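Local coordinates for protein endonuclease and methylase LlaGI (Lactococcus lactis, PDB 5FFJ) that recognises a specific DNA sequence and probably methylates it, and, in the full-length enzyme, probably uses its helicase-like ATPase for DNA cleavage, at residues I926-S930 against L1257-L1261; L950-Q954 against K963-I968; F1192-I1196 against Y1241-H1245. All blocks are in the same frame, centred on the assembly; numbering follows the deposited sequence.

Contact 1: I926-S930 against L1257-L1261. With nucleotides of chain B.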
loop_
_atom_site.group_PDB
_atom_site.type_symbol
_atom_site.label_atom_id
_atom_site.label_comp_id
_atom_site.label_asym_id
_atom_site.label_seq_id
_atom_site.Cartn_x
_atom_site.Cartn_y
_atom_site.Cartn_z
ATOM N N ILE A 926 21.540 2.272 13.336
ATOM C CA ILE A 926 22.434 1.617 14.290
ATOM C C ILE A 926 23.748 1.269 13.601
ATOM O O ILE A 926 24.826 1.639 14.067
ATOM C CB ILE A 926 21.810 0.338 14.886
ATOM C CG1 ILE A 926 20.502 0.670 15.603
ATOM C CG2 ILE A 926 22.780 -0.327 15.864
ATOM C CD1 ILE A 926 19.737 -0.542 16.085
ATOM N N ASP A 927 23.640 0.549 12.490
ATOM C CA ASP A 927 24.787 0.252 11.643
ATOM C C ASP A 927 24.408 0.543 10.198
ATOM O O ASP A 927 23.677 -0.217 9.562
ATOM C CB ASP A 927 25.234 -1.202 11.809
ATOM C CG ASP A 927 26.703 -1.405 11.478
ATOM O OD1 ASP A 927 27.521 -0.524 11.823
ATOM O OD2 ASP A 927 27.041 -2.449 10.881
ATOM N N SER A 928 24.907 1.663 9.691
ATOM C CA SER A 928 24.520 2.163 8.381
ATOM C C SER A 928 25.606 3.076 7.836
ATOM O O SER A 928 26.252 3.802 8.592
ATOM C CB SER A 928 23.185 2.909 8.466
ATOM O OG SER A 928 22.929 3.652 7.287
ATOM N N GLN A 929 25.809 3.031 6.525
ATOM C CA GLN A 929 26.857 3.817 5.892
ATOM C C GLN A 929 26.627 5.312 6.084
ATOM O O GLN A 929 27.501 6.022 6.580
ATOM C CB GLN A 929 26.938 3.489 4.400
ATOM C CG GLN A 929 27.314 2.049 4.106
ATOM C CD GLN A 929 28.660 1.659 4.691
ATOM O OE1 GLN A 929 28.752 0.751 5.516
ATOM N NE2 GLN A 929 29.714 2.344 4.260
ATOM N N SER A 930 25.443 5.779 5.702
ATOM C CA SER A 930 25.153 7.209 5.681
ATOM C C SER A 930 24.641 7.744 7.019
ATOM O O SER A 930 24.196 8.890 7.096
ATOM C CB SER A 930 24.132 7.515 4.582
ATOM O OG SER A 930 22.915 6.823 4.803
ATOM N N LEU A 1257 35.325 -5.294 5.218
ATOM C CA LEU A 1257 34.872 -5.703 3.895
ATOM C C LEU A 1257 33.452 -5.204 3.638
ATOM O O LEU A 1257 33.070 -4.950 2.494
ATOM C CB LEU A 1257 34.935 -7.224 3.751
ATOM C CG LEU A 1257 36.319 -7.842 3.554
ATOM C CD1 LEU A 1257 36.214 -9.363 3.548
ATOM C CD2 LEU A 1257 36.960 -7.344 2.267
ATOM N N LYS A 1258 32.677 -5.064 4.709
ATOM C CA LYS A 1258 31.319 -4.543 4.608
ATOM C C LYS A 1258 31.306 -3.025 4.489
ATOM O O LYS A 1258 30.598 -2.465 3.654
ATOM C CB LYS A 1258 30.485 -4.957 5.826
ATOM C CG LYS A 1258 29.184 -4.158 5.984
ATOM C CD LYS A 1258 28.384 -4.561 7.208
ATOM C CE LYS A 1258 27.176 -3.653 7.361
ATOM N NZ LYS A 1258 26.338 -4.019 8.526
ATOM N N LYS A 1259 32.092 -2.364 5.331
ATOM C CA LYS A 1259 31.927 -0.934 5.559
ATOM C C LYS A 1259 32.841 -0.057 4.704
ATOM O O LYS A 1259 32.759 1.170 4.767
ATOM C CB LYS A 1259 32.148 -0.628 7.043
ATOM C CG LYS A 1259 31.078 -1.235 7.935
ATOM C CD LYS A 1259 31.248 -0.845 9.389
ATOM C CE LYS A 1259 29.940 -1.018 10.139
ATOM N NZ LYS A 1259 30.141 -1.175 11.602
ATOM N N ASP A 1260 33.696 -0.675 3.896
ATOM C CA ASP A 1260 34.541 0.088 2.980
ATOM C C ASP A 1260 35.196 -0.820 1.945
ATOM O O ASP A 1260 35.228 -2.040 2.096
ATOM C CB ASP A 1260 35.609 0.867 3.760
ATOM C CG ASP A 1260 36.289 1.939 2.921
ATOM O OD1 ASP A 1260 36.801 1.620 1.826
ATOM O OD2 ASP A 1260 36.306 3.108 3.359
ATOM N N LEU A 1261 35.694 -0.201 0.880
ATOM C CA LEU A 1261 36.383 -0.910 -0.192
ATOM C C LEU A 1261 37.549 -1.718 0.369
ATOM O O LEU A 1261 38.275 -1.224 1.232
ATOM C CB LEU A 1261 36.876 0.092 -1.236
ATOM C CG LEU A 1261 37.091 -0.362 -2.679
ATOM C CD1 LEU A 1261 35.823 -0.948 -3.271
ATOM C CD2 LEU A 1261 37.559 0.826 -3.505
ATOM P P DC B 9 23.170 2.983 3.933
ATOM O OP1 DC B 9 23.680 4.324 4.298
ATOM O OP2 DC B 9 23.898 1.783 4.400
ATOM O "O5'" DC B 9 21.638 2.842 4.392
ATOM C "C5'" DC B 9 20.724 3.920 4.168
ATOM C "C4'" DC B 9 19.458 3.443 3.467
ATOM O "O4'" DC B 9 19.757 3.098 2.081
ATOM C "C3'" DC B 9 18.803 2.194 4.076
ATOM O "O3'" DC B 9 17.404 2.400 4.252
ATOM C "C2'" DC B 9 19.100 1.103 3.052
ATOM C "C1'" DC B 9 19.091 1.897 1.761
ATOM N N1 DC B 9 19.784 1.231 0.591
ATOM C C2 DC B 9 19.162 1.201 -0.667
ATOM O O2 DC B 9 18.048 1.720 -0.806
ATOM N N3 DC B 9 19.802 0.601 -1.704
ATOM C C4 DC B 9 21.003 0.050 -1.523
ATOM N N4 DC B 9 21.596 -0.528 -2.577
ATOM C C5 DC B 9 21.651 0.070 -0.254
ATOM C C6 DC B 9 21.013 0.664 0.763
#
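Asp927 turns its carboxylate away from its own backbone N (chi1 -154°) to face Lys1258 and Lys1259, while Lys1258 reaches back with CG in the same rotamer (chi1 165°) and every later bond extended. Lys1259 instead has CG anti to its carbonyl carbon, its chain likewise extended. Lys1259 NZ sits 2.7 Å from Asp927 OD1 and takes the syn lone pair, its chain crossing the aspartate at about a right angle. Lys1258 and the aspartate run in from opposite directions, and Lys1258 NZ meets Asp927 OD2 at 2.9 Å on the anti side, 29° out of the carboxylate plane. Asn1034 ND2 also bonds to OD2, so neighbours on several sides fix the rotation of the group. Replacing Asp927 with alanine would remove the charge the two lysines share, and would probably leave Lys1258 NZ without this partner and Lys1259 NZ to its weak links with Asp1031 and Asn1034 O. Two residues further on, the Gln929 side chain, bent at chi2, makes a weak bond from NE2 to Lys1259 O, 3.3 Å away, at the last turn of helix 1254-1259. The same loop grips DNA: Gln929 N donates to OP2 of DC9 of chain B at 3.1 Å, and both Ser930 N and Ser930 OG donate to its OP1, each at 2.7 Å. The whole is a salt-bridge network backing a phosphate-binding loop, in which the methylase loop ahead of helix 932-941 holds the DNA backbone while being tied to a helix of the specificity region.

Contact 2: L950-Q954 against K963-I968. With nucleotides of chain B; nucleotides of chain C.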
loop_
_atom_site.group_PDB
_atom_site.type_symbol
_atom_site.label_atom_id
_atom_site.label_comp_id
_atom_site.label_asym_id
_atom_site.label_seq_id
_atom_site.Cartn_x
_atom_site.Cartn_y
_atom_site.Cartn_z
ATOM N N LEU A 950 15.666 -4.671 17.549
ATOM C CA LEU A 950 14.657 -5.719 17.423
ATOM C C LEU A 950 14.805 -6.515 16.123
ATOM O O LEU A 950 14.020 -7.428 15.859
ATOM C CB LEU A 950 13.255 -5.103 17.504
ATOM C CG LEU A 950 12.561 -5.091 18.871
ATOM C CD1 LEU A 950 13.531 -4.838 20.014
ATOM C CD2 LEU A 950 11.472 -4.034 18.880
ATOM N N ARG A 951 15.811 -6.167 15.324
ATOM C CA ARG A 951 16.085 -6.863 14.069
ATOM C C ARG A 951 14.844 -6.872 13.170
ATOM O O ARG A 951 14.104 -5.888 13.118
ATOM C CB ARG A 951 16.559 -8.293 14.351
ATOM C CG ARG A 951 17.719 -8.384 15.337
ATOM C CD ARG A 951 19.009 -7.843 14.742
ATOM N NE ARG A 951 19.415 -8.595 13.556
ATOM C CZ ARG A 951 20.131 -9.715 13.581
ATOM N NH1 ARG A 951 20.533 -10.236 14.735
ATOM N NH2 ARG A 951 20.448 -10.322 12.446
ATOM N N GLY A 952 14.625 -7.974 12.459
ATOM C CA GLY A 952 13.414 -8.148 11.680
ATOM C C GLY A 952 13.468 -7.460 10.327
ATOM O O GLY A 952 12.447 -6.982 9.829
ATOM N N ASP A 953 14.658 -7.410 9.731
ATOM C CA ASP A 953 14.843 -6.801 8.412
ATOM C C ASP A 953 14.659 -7.848 7.321
ATOM O O ASP A 953 15.517 -8.712 7.136
ATOM C CB ASP A 953 16.231 -6.157 8.292
ATOM C CG ASP A 953 16.423 -5.411 6.980
ATOM O OD1 ASP A 953 15.416 -5.119 6.302
ATOM O OD2 ASP A 953 17.583 -5.109 6.633
ATOM N N GLN A 954 13.541 -7.763 6.602
ATOM C CA GLN A 954 13.204 -8.744 5.575
ATOM C C GLN A 954 13.304 -8.160 4.163
ATOM O O GLN A 954 12.559 -8.545 3.260
ATOM C CB GLN A 954 11.802 -9.307 5.840
ATOM C CG GLN A 954 11.712 -10.116 7.127
ATOM C CD GLN A 954 12.727 -11.245 7.179
ATOM O OE1 GLN A 954 13.395 -11.452 8.195
ATOM N NE2 GLN A 954 12.850 -11.980 6.080
ATOM N N LYS A 963 18.337 -15.163 10.192
ATOM C CA LYS A 963 18.892 -14.589 11.416
ATOM C C LYS A 963 18.061 -13.403 11.899
ATOM O O LYS A 963 17.838 -13.245 13.099
ATOM C CB LYS A 963 20.345 -14.152 11.204
ATOM C CG LYS A 963 21.323 -15.294 10.978
ATOM C CD LYS A 963 22.731 -14.920 11.418
ATOM C CE LYS A 963 23.782 -15.759 10.706
ATOM N NZ LYS A 963 23.964 -15.340 9.287
ATOM N N GLU A 964 17.606 -12.572 10.966
ATOM C CA GLU A 964 16.791 -11.409 11.307
ATOM C C GLU A 964 15.514 -11.839 12.018
ATOM O O GLU A 964 15.262 -11.443 13.157
ATOM C CB GLU A 964 16.452 -10.601 10.053
ATOM C CG GLU A 964 17.630 -9.826 9.487
ATOM C CD GLU A 964 18.097 -8.717 10.406
ATOM O OE1 GLU A 964 17.258 -7.884 10.812
ATOM O OE2 GLU A 964 19.304 -8.685 10.727
ATOM N N GLY A 965 14.710 -12.649 11.339
ATOM C CA GLY A 965 13.547 -13.260 11.954
ATOM C C GLY A 965 12.277 -12.437 11.862
ATOM O O GLY A 965 12.034 -11.751 10.869
ATOM N N GLY A 966 11.470 -12.510 12.916
ATOM C CA GLY A 966 10.149 -11.909 12.936
ATOM C C GLY A 966 10.116 -10.415 12.684
ATOM O O GLY A 966 11.004 -9.675 13.111
ATOM N N LYS A 967 9.074 -9.978 11.985
ATOM C CA LYS A 967 8.838 -8.563 11.724
ATOM C C LYS A 967 7.895 -7.993 12.781
ATOM O O LYS A 967 6.748 -8.425 12.891
ATOM C CB LYS A 967 8.254 -8.369 10.322
ATOM C CG LYS A 967 9.095 -8.995 9.213
ATOM C CD LYS A 967 8.398 -8.936 7.862
ATOM C CE LYS A 967 7.235 -9.909 7.796
ATOM N NZ LYS A 967 6.835 -10.188 6.393
ATOM N N ILE A 968 8.386 -7.031 13.557
ATOM C CA ILE A 968 7.640 -6.476 14.689
ATOM C C ILE A 968 6.242 -5.973 14.320
ATOM O O ILE A 968 5.301 -6.125 15.098
ATOM C CB ILE A 968 8.416 -5.312 15.343
ATOM C CG1 ILE A 968 9.659 -5.842 16.062
ATOM C CG2 ILE A 968 7.519 -4.541 16.318
ATOM C CD1 ILE A 968 9.364 -6.604 17.341
ATOM P P DG B 12 7.382 -2.029 3.850
ATOM O OP1 DG B 12 8.639 -2.275 4.588
ATOM O OP2 DG B 12 7.422 -1.679 2.412
ATOM O "O5'" DG B 12 6.498 -3.348 4.037
ATOM C "C5'" DG B 12 5.139 -3.358 3.622
ATOM C "C4'" DG B 12 5.029 -3.600 2.133
ATOM O "O4'" DG B 12 5.827 -4.758 1.781
ATOM C "C3'" DG B 12 3.630 -3.926 1.645
ATOM O "O3'" DG B 12 3.484 -3.568 0.261
ATOM C "C2'" DG B 12 3.553 -5.429 1.898
ATOM C "C1'" DG B 12 4.989 -5.895 1.630
ATOM N N9 DG B 12 5.472 -6.958 2.527
ATOM C C8 DG B 12 5.123 -7.183 3.841
ATOM N N7 DG B 12 5.731 -8.213 4.373
ATOM C C5 DG B 12 6.534 -8.700 3.349
ATOM C C6 DG B 12 7.425 -9.803 3.328
ATOM O O6 DG B 12 7.691 -10.596 4.242
ATOM N N1 DG B 12 8.040 -9.942 2.086
ATOM C C2 DG B 12 7.820 -9.123 1.005
ATOM N N2 DG B 12 8.502 -9.407 -0.109
ATOM N N3 DG B 12 6.991 -8.091 1.013
ATOM C C4 DG B 12 6.384 -7.939 2.209
ATOM P P DC C 13 14.615 -16.886 -1.551
ATOM O OP1 DC C 13 15.188 -17.511 -2.766
ATOM O OP2 DC C 13 15.279 -17.104 -0.249
ATOM O "O5'" DC C 13 14.513 -15.307 -1.782
ATOM C "C5'" DC C 13 13.523 -14.781 -2.671
ATOM C "C4'" DC C 13 13.405 -13.275 -2.534
ATOM O "O4'" DC C 13 12.371 -12.950 -1.553
ATOM C "C3'" DC C 13 14.668 -12.572 -2.041
ATOM O "O3'" DC C 13 14.824 -11.315 -2.684
ATOM C "C2'" DC C 13 14.390 -12.423 -0.556
ATOM C "C1'" DC C 13 12.917 -12.070 -0.592
ATOM N N1 DC C 13 12.177 -12.215 0.714
ATOM C C2 DC C 13 10.914 -11.627 0.847
ATOM O O2 DC C 13 10.430 -11.017 -0.113
ATOM N N3 DC C 13 10.251 -11.748 2.025
ATOM C C4 DC C 13 10.807 -12.411 3.039
ATOM N N4 DC C 13 10.116 -12.506 4.179
ATOM C C5 DC C 13 12.096 -13.012 2.926
ATOM C C6 DC C 13 12.740 -12.888 1.761
#
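Gly952 and Lys967 bring the two backbones to 4.6 Å between their CA atoms, with the segments running 106° apart and Gly952, at a positive phi, packed so near the Gly966 carbonyl that a side chain would probably run into Gly966 O. Beside this crossing both carboxylate oxygens of Glu964 are engaged. Its OE2 takes Arg951 NE at 2.8 Å and Arg951 NH2 at 2.6 Å, a side-on approach in which the oxygen lies in the guanidinium plane, whereas both nitrogens reach it from one face of the carboxylate, some 50° above its plane. Bends in the arginine chain at chi2 (-70°) and chi3 fold the guanidinium back to this position, and its remaining NH1 pairs with Asp999. Glu964 OE1 uses its anti lone pair to accept from Asp953 N at 2.9 Å, so the carboxylate fastens the turn that follows the strand. The carboxylate of Asp953 is directed to Lys1189 instead. On the far side of Gly952, Leu950 CD2 packs on Ile968 CD1 at 3.7 Å, the two chains crossing nearly perpendicularly. Lys967 lays its CG against Gln954 CG, 3.5 Å off, and, bending at chi3, carries its NZ to the DNA, where it bonds N7 of DG12 of chain B at 3.0 Å; its bond to O6 of that base is modelled too short to take literally. Such a reach to the major-groove edge of a guanine fits a role in reading the sequence. Strand 944-951 ends in a classic beta bulge, Leu950 and Arg951 both paired with Ile977 of strand 977-984, while helix 959-964 ends at Gly965 and Lys1006, from helix 1003-1012, bonds the carbonyls of Glu964 and Gly966.

Contact 3: F1192-I1196 against Y1241-H1245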
loop_
_atom_site.group_PDB
_atom_site.type_symbol
_atom_site.label_atom_id
_atom_site.label_comp_id
_atom_site.label_asym_id
_atom_site.label_seq_id
_atom_site.Cartn_x
_atom_site.Cartn_y
_atom_site.Cartn_z
ATOM N N PHE A 1192 30.765 -11.008 2.409
ATOM C CA PHE A 1192 31.522 -10.491 1.278
ATOM C C PHE A 1192 31.803 -11.581 0.248
ATOM O O PHE A 1192 32.210 -12.688 0.598
ATOM C CB PHE A 1192 32.840 -9.872 1.758
ATOM C CG PHE A 1192 33.699 -9.334 0.648
ATOM C CD1 PHE A 1192 33.524 -8.042 0.184
ATOM C CD2 PHE A 1192 34.679 -10.122 0.068
ATOM C CE1 PHE A 1192 34.311 -7.546 -0.837
ATOM C CE2 PHE A 1192 35.469 -9.630 -0.954
ATOM C CZ PHE A 1192 35.285 -8.340 -1.407
ATOM N N ALA A 1193 31.581 -11.252 -1.021
ATOM C CA ALA A 1193 31.855 -12.165 -2.125
ATOM C C ALA A 1193 32.457 -11.407 -3.301
ATOM O O ALA A 1193 32.364 -10.180 -3.374
ATOM C CB ALA A 1193 30.583 -12.879 -2.554
ATOM N N THR A 1194 33.076 -12.144 -4.216
ATOM C CA THR A 1194 33.635 -11.557 -5.427
ATOM C C THR A 1194 33.485 -12.524 -6.595
ATOM O O THR A 1194 33.648 -13.735 -6.438
ATOM C CB THR A 1194 35.125 -11.187 -5.248
ATOM O OG1 THR A 1194 35.631 -10.618 -6.462
ATOM C CG2 THR A 1194 35.949 -12.411 -4.886
ATOM N N LEU A 1195 33.159 -11.979 -7.762
ATOM C CA LEU A 1195 33.001 -12.777 -8.972
ATOM C C LEU A 1195 33.522 -12.004 -10.175
ATOM O O LEU A 1195 33.082 -10.888 -10.445
ATOM C CB LEU A 1195 31.533 -13.157 -9.179
ATOM C CG LEU A 1195 31.221 -14.089 -10.351
ATOM C CD1 LEU A 1195 32.061 -15.354 -10.282
ATOM C CD2 LEU A 1195 29.739 -14.435 -10.365
ATOM N N ILE A 1196 34.464 -12.601 -10.897
ATOM C CA ILE A 1196 35.060 -11.944 -12.050
ATOM C C ILE A 1196 34.135 -12.066 -13.257
ATOM O O ILE A 1196 33.460 -13.081 -13.433
ATOM C CB ILE A 1196 36.447 -12.538 -12.378
ATOM C CG1 ILE A 1196 37.171 -11.670 -13.408
ATOM C CG2 ILE A 1196 36.316 -13.974 -12.868
ATOM C CD1 ILE A 1196 38.652 -11.956 -13.496
ATOM N N TYR A 1241 42.476 -11.205 -6.796
ATOM C CA TYR A 1241 41.354 -12.130 -6.906
ATOM C C TYR A 1241 41.569 -13.353 -6.023
ATOM O O TYR A 1241 40.620 -13.901 -5.465
ATOM C CB TYR A 1241 41.151 -12.561 -8.360
ATOM C CG TYR A 1241 39.768 -13.101 -8.642
ATOM C CD1 TYR A 1241 38.638 -12.356 -8.334
ATOM C CD2 TYR A 1241 39.589 -14.347 -9.228
ATOM C CE1 TYR A 1241 37.373 -12.838 -8.588
ATOM C CE2 TYR A 1241 38.321 -14.838 -9.489
ATOM C CZ TYR A 1241 37.220 -14.078 -9.170
ATOM O OH TYR A 1241 35.964 -14.569 -9.429
ATOM N N GLY A 1242 42.822 -13.776 -5.898
ATOM C CA GLY A 1242 43.163 -14.879 -5.021
ATOM C C GLY A 1242 42.906 -14.530 -3.566
ATOM O O GLY A 1242 42.288 -15.302 -2.835
ATOM N N VAL A 1243 43.375 -13.358 -3.151
ATOM C CA VAL A 1243 43.254 -12.928 -1.761
ATOM C C VAL A 1243 41.797 -12.743 -1.335
ATOM O O VAL A 1243 41.433 -13.056 -0.201
ATOM C CB VAL A 1243 44.018 -11.608 -1.520
ATOM C CG1 VAL A 1243 43.699 -11.035 -0.140
ATOM C CG2 VAL A 1243 45.519 -11.829 -1.667
ATOM N N LEU A 1244 40.969 -12.224 -2.235
ATOM C CA LEU A 1244 39.566 -11.982 -1.917
ATOM C C LEU A 1244 38.797 -13.278 -1.663
ATOM O O LEU A 1244 37.674 -13.246 -1.161
ATOM C CB LEU A 1244 38.887 -11.200 -3.042
ATOM C CG LEU A 1244 39.352 -9.763 -3.301
ATOM C CD1 LEU A 1244 38.445 -9.106 -4.329
ATOM C CD2 LEU A 1244 39.394 -8.939 -2.021
ATOM N N HIS A 1245 39.400 -14.413 -2.012
ATOM C CA HIS A 1245 38.774 -15.714 -1.790
ATOM C C HIS A 1245 39.267 -16.387 -0.509
ATOM O O HIS A 1245 38.697 -17.387 -0.068
ATOM C CB HIS A 1245 39.027 -16.636 -2.984
ATOM C CG HIS A 1245 38.079 -16.426 -4.122
ATOM N ND1 HIS A 1245 38.356 -15.586 -5.179
ATOM C CD2 HIS A 1245 36.852 -16.946 -4.368
ATOM C CE1 HIS A 1245 37.344 -15.601 -6.028
ATOM N NE2 HIS A 1245 36.418 -16.418 -5.560
#
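Thr1194 faces Tyr1241, Leu1244 and His1245, its hydroxyl toward the tyrosine and its methyl on the other two. With OG1 anti to the backbone N (chi1 180°), its hydroxyl lies at the edge of the Tyr1241 ring, 3.5 Å from CE1, and is itself bonded to Asn1182 O. Its methyl CG2 sits over a face of the His1245 imidazole, 4.1 Å from the ring centroid and 28° off the normal, a CH-pi contact, and also touches Leu1244 CB at 3.7 Å. The imidazole is held by a carbonyl of its own segment: ND1 donates to Tyr1241 O at 2.8 Å, nearly straight (174°) and in the ring plane, which also puts CE1 above the rim of one face of the tyrosine ring. Tyr1241 in turn slants across Ile1196, whose CB comes 3.6 Å from Tyr1241 CZ. The ring delivers its hydroxyl to the strand, where Ile1196 N donates to Tyr1241 OH at 2.9 Å; His1284 ND1 shares that hydroxyl, so this buried oxygen has two polar partners. At the other end Leu1244 CD2 meets Phe1192 CE2 at 4.1 Å, the side chains crossing at a slant. Strand 1194-1197 is an outermost strand of its antiparallel sheet, bonded to strand 1180-1184, whose Ile1181 and Ile1183 add to the packing; helix 1234-1243 lies against it here, with helix 1270-1285 adding Leu1280, Ser1281 and His1284.

Contact 1 joins parts of the chain 327 residues apart, and both other contacts are nested in the loop it closes, contact 2 before contact 3. Its centre lies about 19 Å from each of theirs, while those of contacts 2 and 3 are about 29 Å apart. Contacts 1 and 3 touch through Leu1257 CD1 on Phe1192 CG at 3.8 Å. Contacts 1 and 2 both border the large mixed sheet: 926-930 is the loop after strand 915-922, and 950-954 takes in the end of strand 944-951. Both reach the DNA, whereas contact 3 keeps about 13 Å from it at the nearest atom. Methylase and specificity regions thus meet beside the DNA, consistent with binding it together.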